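Local coordinates for De novo designed protein CA01 (Synthetic construct, PDB 5E6G) that has no known natural function, being a computationally designed protein made to fold into a compact bundle of five helices, at residues 29-41 / 120-132. Sequence-based numbering, arbitrary orientation.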
loop_
_atom_site.group_PDB
_atom_site.type_symbol
_atom_site.label_atom_id
_atom_site.label_comp_id
_atom_site.label_asym_id
_atom_site.label_seq_id
_atom_site.Cartn_x
_atom_site.Cartn_y
_atom_site.Cartn_z
ATOM N N GLU A 29 -6.660 -9.108 8.556
ATOM C CA GLU A 29 -5.345 -8.766 9.087
ATOM C C GLU A 29 -4.703 -7.634 8.289
ATOM O O GLU A 29 -4.128 -6.707 8.860
ATOM C CB GLU A 29 -4.423 -9.988 9.076
ATOM C CG GLU A 29 -4.755 -11.035 10.127
ATOM C CD GLU A 29 -3.844 -12.248 10.049
ATOM O OE1 GLU A 29 -2.757 -12.143 9.440
ATOM O OE2 GLU A 29 -4.216 -13.309 10.592
ATOM N N ILE A 30 -4.806 -7.718 6.966
ATOM C CA ILE A 30 -4.209 -6.723 6.083
ATOM C C ILE A 30 -4.898 -5.369 6.242
ATOM O O ILE A 30 -4.237 -4.332 6.247
ATOM C CB ILE A 30 -4.271 -7.179 4.605
ATOM C CG1 ILE A 30 -3.396 -8.420 4.410
ATOM C CG2 ILE A 30 -3.810 -6.062 3.664
ATOM C CD1 ILE A 30 -3.544 -9.089 3.059
ATOM N N ARG A 31 -6.223 -5.378 6.373
ATOM C CA ARG A 31 -6.973 -4.139 6.563
ATOM C C ARG A 31 -6.588 -3.469 7.879
ATOM O O ARG A 31 -6.500 -2.243 7.961
ATOM C CB ARG A 31 -8.481 -4.401 6.537
ATOM C CG ARG A 31 -9.052 -4.657 5.148
ATOM C CD ARG A 31 -10.567 -4.525 5.138
ATOM N NE ARG A 31 -11.219 -5.460 6.055
ATOM C CZ ARG A 31 -11.641 -6.677 5.722
ATOM N NH1 ARG A 31 -11.485 -7.135 4.486
ATOM N NH2 ARG A 31 -12.223 -7.445 6.633
ATOM N N GLN A 32 -6.365 -4.283 8.906
ATOM C CA GLN A 32 -5.954 -3.776 10.209
ATOM C C GLN A 32 -4.533 -3.226 10.154
ATOM O O GLN A 32 -4.238 -2.185 10.738
ATOM C CB GLN A 32 -6.057 -4.878 11.263
ATOM C CG GLN A 32 -7.484 -5.209 11.661
ATOM C CD GLN A 32 -7.588 -6.496 12.454
ATOM O OE1 GLN A 32 -6.598 -7.203 12.647
ATOM N NE2 GLN A 32 -8.793 -6.810 12.917
ATOM N N ALA A 33 -3.657 -3.933 9.445
ATOM C CA ALA A 33 -2.288 -3.475 9.251
ATOM C C ALA A 33 -2.275 -2.158 8.483
ATOM O O ALA A 33 -1.489 -1.267 8.782
ATOM C CB ALA A 33 -1.474 -4.526 8.518
ATOM N N LEU A 34 -3.155 -2.040 7.497
ATOM C CA LEU A 34 -3.231 -0.828 6.688
ATOM C C LEU A 34 -3.741 0.361 7.499
ATOM O O LEU A 34 -3.386 1.506 7.216
ATOM C CB LEU A 34 -4.130 -1.059 5.472
ATOM C CG LEU A 34 -3.523 -1.924 4.364
ATOM C CD1 LEU A 34 -4.612 -2.450 3.444
ATOM C CD2 LEU A 34 -2.482 -1.140 3.573
ATOM N N GLU A 35 -4.571 0.091 8.502
ATOM C CA GLU A 35 -5.104 1.153 9.353
ATOM C C GLU A 35 -3.992 1.877 10.104
ATOM O O GLU A 35 -3.936 3.107 10.105
ATOM C CB GLU A 35 -6.118 0.594 10.354
ATOM C CG GLU A 35 -7.556 0.636 9.871
ATOM C CD GLU A 35 -8.548 0.335 10.979
ATOM O OE1 GLU A 35 -8.927 1.275 11.710
ATOM O OE2 GLU A 35 -8.947 -0.840 11.119
ATOM N N LYS A 36 -3.111 1.113 10.743
ATOM C CA LYS A 36 -2.022 1.702 11.514
ATOM C C LYS A 36 -0.985 2.323 10.579
ATOM O O LYS A 36 -0.403 3.358 10.893
ATOM C CB LYS A 36 -1.375 0.652 12.428
ATOM C CG LYS A 36 -0.384 -0.275 11.745
ATOM C CD LYS A 36 -0.412 -1.667 12.353
ATOM C CE LYS A 36 0.684 -2.553 11.778
ATOM N NZ LYS A 36 0.898 -2.329 10.319
ATOM N N ILE A 37 -0.775 1.693 9.425
ATOM C CA ILE A 37 0.152 2.201 8.416
ATOM C C ILE A 37 -0.256 3.597 7.956
ATOM O O ILE A 37 0.584 4.488 7.834
ATOM C CB ILE A 37 0.225 1.253 7.194
ATOM C CG1 ILE A 37 1.046 0.011 7.539
ATOM C CG2 ILE A 37 0.855 1.953 5.988
ATOM C CD1 ILE A 37 0.952 -1.108 6.510
ATOM N N LEU A 38 -1.547 3.776 7.691
ATOM C CA LEU A 38 -2.074 5.074 7.286
ATOM C C LEU A 38 -1.834 6.114 8.372
ATOM O O LEU A 38 -1.586 7.282 8.082
ATOM C CB LEU A 38 -3.569 4.974 6.978
ATOM C CG LEU A 38 -3.936 4.340 5.636
ATOM C CD1 LEU A 38 -5.350 3.781 5.678
ATOM C CD2 LEU A 38 -3.792 5.355 4.510
ATOM N N LYS A 39 -1.912 5.675 9.624
ATOM C CA LYS A 39 -1.686 6.554 10.764
ATOM C C LYS A 39 -0.211 6.932 10.838
ATOM O O LYS A 39 0.136 8.089 11.070
ATOM C CB LYS A 39 -2.131 5.873 12.059
ATOM C CG LYS A 39 -2.841 6.792 13.041
ATOM C CD LYS A 39 -3.571 5.995 14.113
ATOM C CE LYS A 39 -4.876 5.406 13.593
ATOM N NZ LYS A 39 -5.902 6.456 13.342
ATOM N N GLN A 40 0.652 5.942 10.631
ATOM C CA GLN A 40 2.090 6.167 10.592
ATOM C C GLN A 40 2.464 7.110 9.454
ATOM O O GLN A 40 3.280 8.013 9.629
ATOM C CB GLN A 40 2.834 4.838 10.439
ATOM C CG GLN A 40 2.734 3.936 11.659
ATOM C CD GLN A 40 3.319 2.557 11.423
ATOM O OE1 GLN A 40 3.367 2.073 10.291
ATOM N NE2 GLN A 40 3.773 1.917 12.496
ATOM N N LEU A 41 1.857 6.902 8.290
ATOM C CA LEU A 41 2.141 7.727 7.120
ATOM C C LEU A 41 1.728 9.180 7.346
ATOM O O LEU A 41 2.380 10.097 6.847
ATOM C CB LEU A 41 1.431 7.164 5.884
ATOM C CG LEU A 41 2.018 5.871 5.309
ATOM C CD1 LEU A 41 1.057 5.232 4.318
ATOM C CD2 LEU A 41 3.361 6.137 4.647
ATOM N N THR A 120 3.252 -12.661 6.590
ATOM C CA THR A 120 2.004 -12.426 7.308
ATOM C C THR A 120 1.223 -11.295 6.655
ATOM O O THR A 120 1.728 -10.613 5.763
ATOM C CB THR A 120 2.254 -12.067 8.785
ATOM O OG1 THR A 120 3.036 -10.870 8.864
ATOM C CG2 THR A 120 2.977 -13.197 9.499
ATOM N N GLY A 121 -0.011 -11.100 7.109
ATOM C CA GLY A 121 -0.847 -10.026 6.608
ATOM C C GLY A 121 -0.209 -8.673 6.847
ATOM O O GLY A 121 -0.300 -7.777 6.006
ATOM N N GLU A 122 0.444 -8.526 7.996
ATOM C CA GLU A 122 1.123 -7.282 8.338
ATOM C C GLU A 122 2.307 -7.042 7.410
ATOM O O GLU A 122 2.467 -5.949 6.874
ATOM C CB GLU A 122 1.594 -7.304 9.793
ATOM C CG GLU A 122 2.200 -5.987 10.259
ATOM C CD GLU A 122 2.587 -6.006 11.724
ATOM O OE1 GLU A 122 2.406 -7.056 12.377
ATOM O OE2 GLU A 122 3.073 -4.970 12.224
ATOM N N GLU A 123 3.134 -8.069 7.229
ATOM C CA GLU A 123 4.271 -7.998 6.314
ATOM C C GLU A 123 3.816 -7.641 4.906
ATOM O O GLU A 123 4.414 -6.792 4.244
ATOM C CB GLU A 123 5.027 -9.327 6.284
ATOM C CG GLU A 123 5.824 -9.631 7.540
ATOM C CD GLU A 123 6.526 -10.975 7.468
ATOM O OE1 GLU A 123 5.857 -12.011 7.670
ATOM O OE2 GLU A 123 7.746 -10.997 7.201
ATOM N N PHE A 124 2.758 -8.308 4.455
ATOM C CA PHE A 124 2.169 -8.044 3.149
ATOM C C PHE A 124 1.808 -6.570 3.012
ATOM O O PHE A 124 2.169 -5.923 2.032
ATOM C CB PHE A 124 0.926 -8.916 2.940
ATOM C CG PHE A 124 0.238 -8.690 1.623
ATOM C CD1 PHE A 124 -0.698 -7.680 1.479
ATOM C CD2 PHE A 124 0.521 -9.493 0.531
ATOM C CE1 PHE A 124 -1.331 -7.471 0.268
ATOM C CE2 PHE A 124 -0.111 -9.290 -0.683
ATOM C CZ PHE A 124 -1.038 -8.278 -0.813
ATOM N N ALA A 125 1.100 -6.047 4.006
ATOM C CA ALA A 125 0.647 -4.662 3.976
ATOM C C ALA A 125 1.818 -3.686 3.927
ATOM O O ALA A 125 1.828 -2.762 3.117
ATOM C CB ALA A 125 -0.231 -4.370 5.185
ATOM N N ARG A 126 2.806 -3.897 4.791
ATOM C CA ARG A 126 3.940 -2.983 4.889
ATOM C C ARG A 126 4.775 -2.967 3.615
ATOM O O ARG A 126 5.047 -1.906 3.056
ATOM C CB ARG A 126 4.822 -3.353 6.082
ATOM C CG ARG A 126 4.145 -3.131 7.418
ATOM C CD ARG A 126 5.143 -3.012 8.551
ATOM N NE ARG A 126 4.486 -2.592 9.785
ATOM C CZ ARG A 126 4.146 -1.337 10.063
ATOM N NH1 ARG A 126 4.401 -0.365 9.194
ATOM N NH2 ARG A 126 3.551 -1.051 11.211
ATOM N N GLN A 127 5.173 -4.146 3.153
ATOM C CA GLN A 127 6.014 -4.252 1.967
ATOM C C GLN A 127 5.290 -3.778 0.709
ATOM O O GLN A 127 5.912 -3.246 -0.211
ATOM C CB GLN A 127 6.492 -5.693 1.791
ATOM C CG GLN A 127 7.493 -6.118 2.853
ATOM C CD GLN A 127 7.916 -7.564 2.721
ATOM O OE1 GLN A 127 8.005 -8.100 1.617
ATOM N NE2 GLN A 127 8.176 -8.207 3.853
ATOM N N LEU A 128 3.975 -3.970 0.672
ATOM C CA LEU A 128 3.173 -3.543 -0.469
ATOM C C LEU A 128 3.197 -2.024 -0.603
ATOM O O LEU A 128 3.364 -1.487 -1.698
ATOM C CB LEU A 128 1.732 -4.042 -0.325
ATOM C CG LEU A 128 0.748 -3.657 -1.433
ATOM C CD1 LEU A 128 1.092 -4.371 -2.731
ATOM C CD2 LEU A 128 -0.681 -3.964 -1.008
ATOM N N VAL A 129 3.049 -1.337 0.523
ATOM C CA VAL A 129 2.952 0.117 0.530
ATOM C C VAL A 129 4.326 0.788 0.470
ATOM O O VAL A 129 4.506 1.781 -0.238
ATOM C CB VAL A 129 2.192 0.607 1.789
ATOM C CG1 VAL A 129 2.210 2.130 1.891
ATOM C CG2 VAL A 129 0.763 0.101 1.769
ATOM N N PHE A 130 5.293 0.245 1.203
ATOM C CA PHE A 130 6.567 0.936 1.409
ATOM C C PHE A 130 7.636 0.616 0.367
ATOM O O PHE A 130 8.499 1.452 0.100
ATOM C CB PHE A 130 7.110 0.621 2.805
ATOM C CG PHE A 130 6.418 1.378 3.903
ATOM C CD1 PHE A 130 6.784 2.681 4.196
ATOM C CD2 PHE A 130 5.402 0.792 4.639
ATOM C CE1 PHE A 130 6.151 3.383 5.202
ATOM C CE2 PHE A 130 4.767 1.489 5.647
ATOM C CZ PHE A 130 5.141 2.786 5.929
ATOM N N TYR A 131 7.595 -0.578 -0.218
ATOM C CA TYR A 131 8.601 -0.955 -1.213
ATOM C C TYR A 131 8.560 -0.034 -2.436
ATOM O O TYR A 131 9.609 0.397 -2.917
ATOM C CB TYR A 131 8.427 -2.419 -1.646
ATOM C CG TYR A 131 9.430 -2.861 -2.687
ATOM C CD1 TYR A 131 10.634 -3.445 -2.312
ATOM C CD2 TYR A 131 9.181 -2.688 -4.042
ATOM C CE1 TYR A 131 11.557 -3.847 -3.255
ATOM C CE2 TYR A 131 10.099 -3.085 -4.994
ATOM C CZ TYR A 131 11.285 -3.664 -4.596
ATOM O OH TYR A 131 12.200 -4.063 -5.542
ATOM N N PRO A 132 7.353 0.279 -2.942
ATOM C CA PRO A 132 7.295 1.208 -4.076
ATOM C C PRO A 132 7.511 2.661 -3.650
ATOM O O PRO A 132 7.721 3.521 -4.504
ATOM C CB PRO A 132 5.873 1.006 -4.630
ATOM C CG PRO A 132 5.326 -0.207 -3.930
ATOM C CD PRO A 132 6.019 -0.247 -2.616
#
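Ala-125 presses its methyl group into helix 29-41, a knob set among Ile-30, Ala-33, Leu-34 and Ile-37, its CB lying 3.6 Å from Ala-33 CB. Ile-37 returns the fit as a knob among Ala-125, Arg-126, Val-129 and Phe-130; with CG1 anti to the carbonyl carbon (chi1 -75°) and the chain extended beyond it (chi2 168°), CD1 comes to 3.7 Å from Ala-125 CB, while CG2 slides past Phe-130. Leu-41 CD1 and Val-129 CG1 meet tip to tip, and Leu-34 CD2 packs on Val-129 CG2. At the other end Gly-121 lets the backbones close to 4.7 Å between Ile-30 CA and Gly-121 CA, where a side chain would run into Glu-29 CB; Ile-30 CD1 touches Phe-124 CD1 at 3.5 Å.

Polar groups line one flank. Arg-126 grips Gln-40 OE1 end-on, NH1 at 2.9 Å in the carbonyl plane on a lone pair and NH2 at a longer 3.3 Å. Lys-36 NZ sits over one face of the guanidinium, hydrogen-bonded to Ala-33 O, and both cations share Glu-122 OE2 through long salt bridges, a small charge network. A leucine in place of Arg-126 would probably leave Gln-40 OE1 without its two donors and Glu-122 with one cation fewer.

Thr-120 and Glu-123 form a capping box at the start of helix 121-130. Beyond the pair, Ile-30 and Phe-124 both reach Ile-80 of helix 80-93. With segments 29-41 and 121-130 crossing at -48°, reciprocal knobs-into-holes packing joins the first and last helices of this designed all-helical fold.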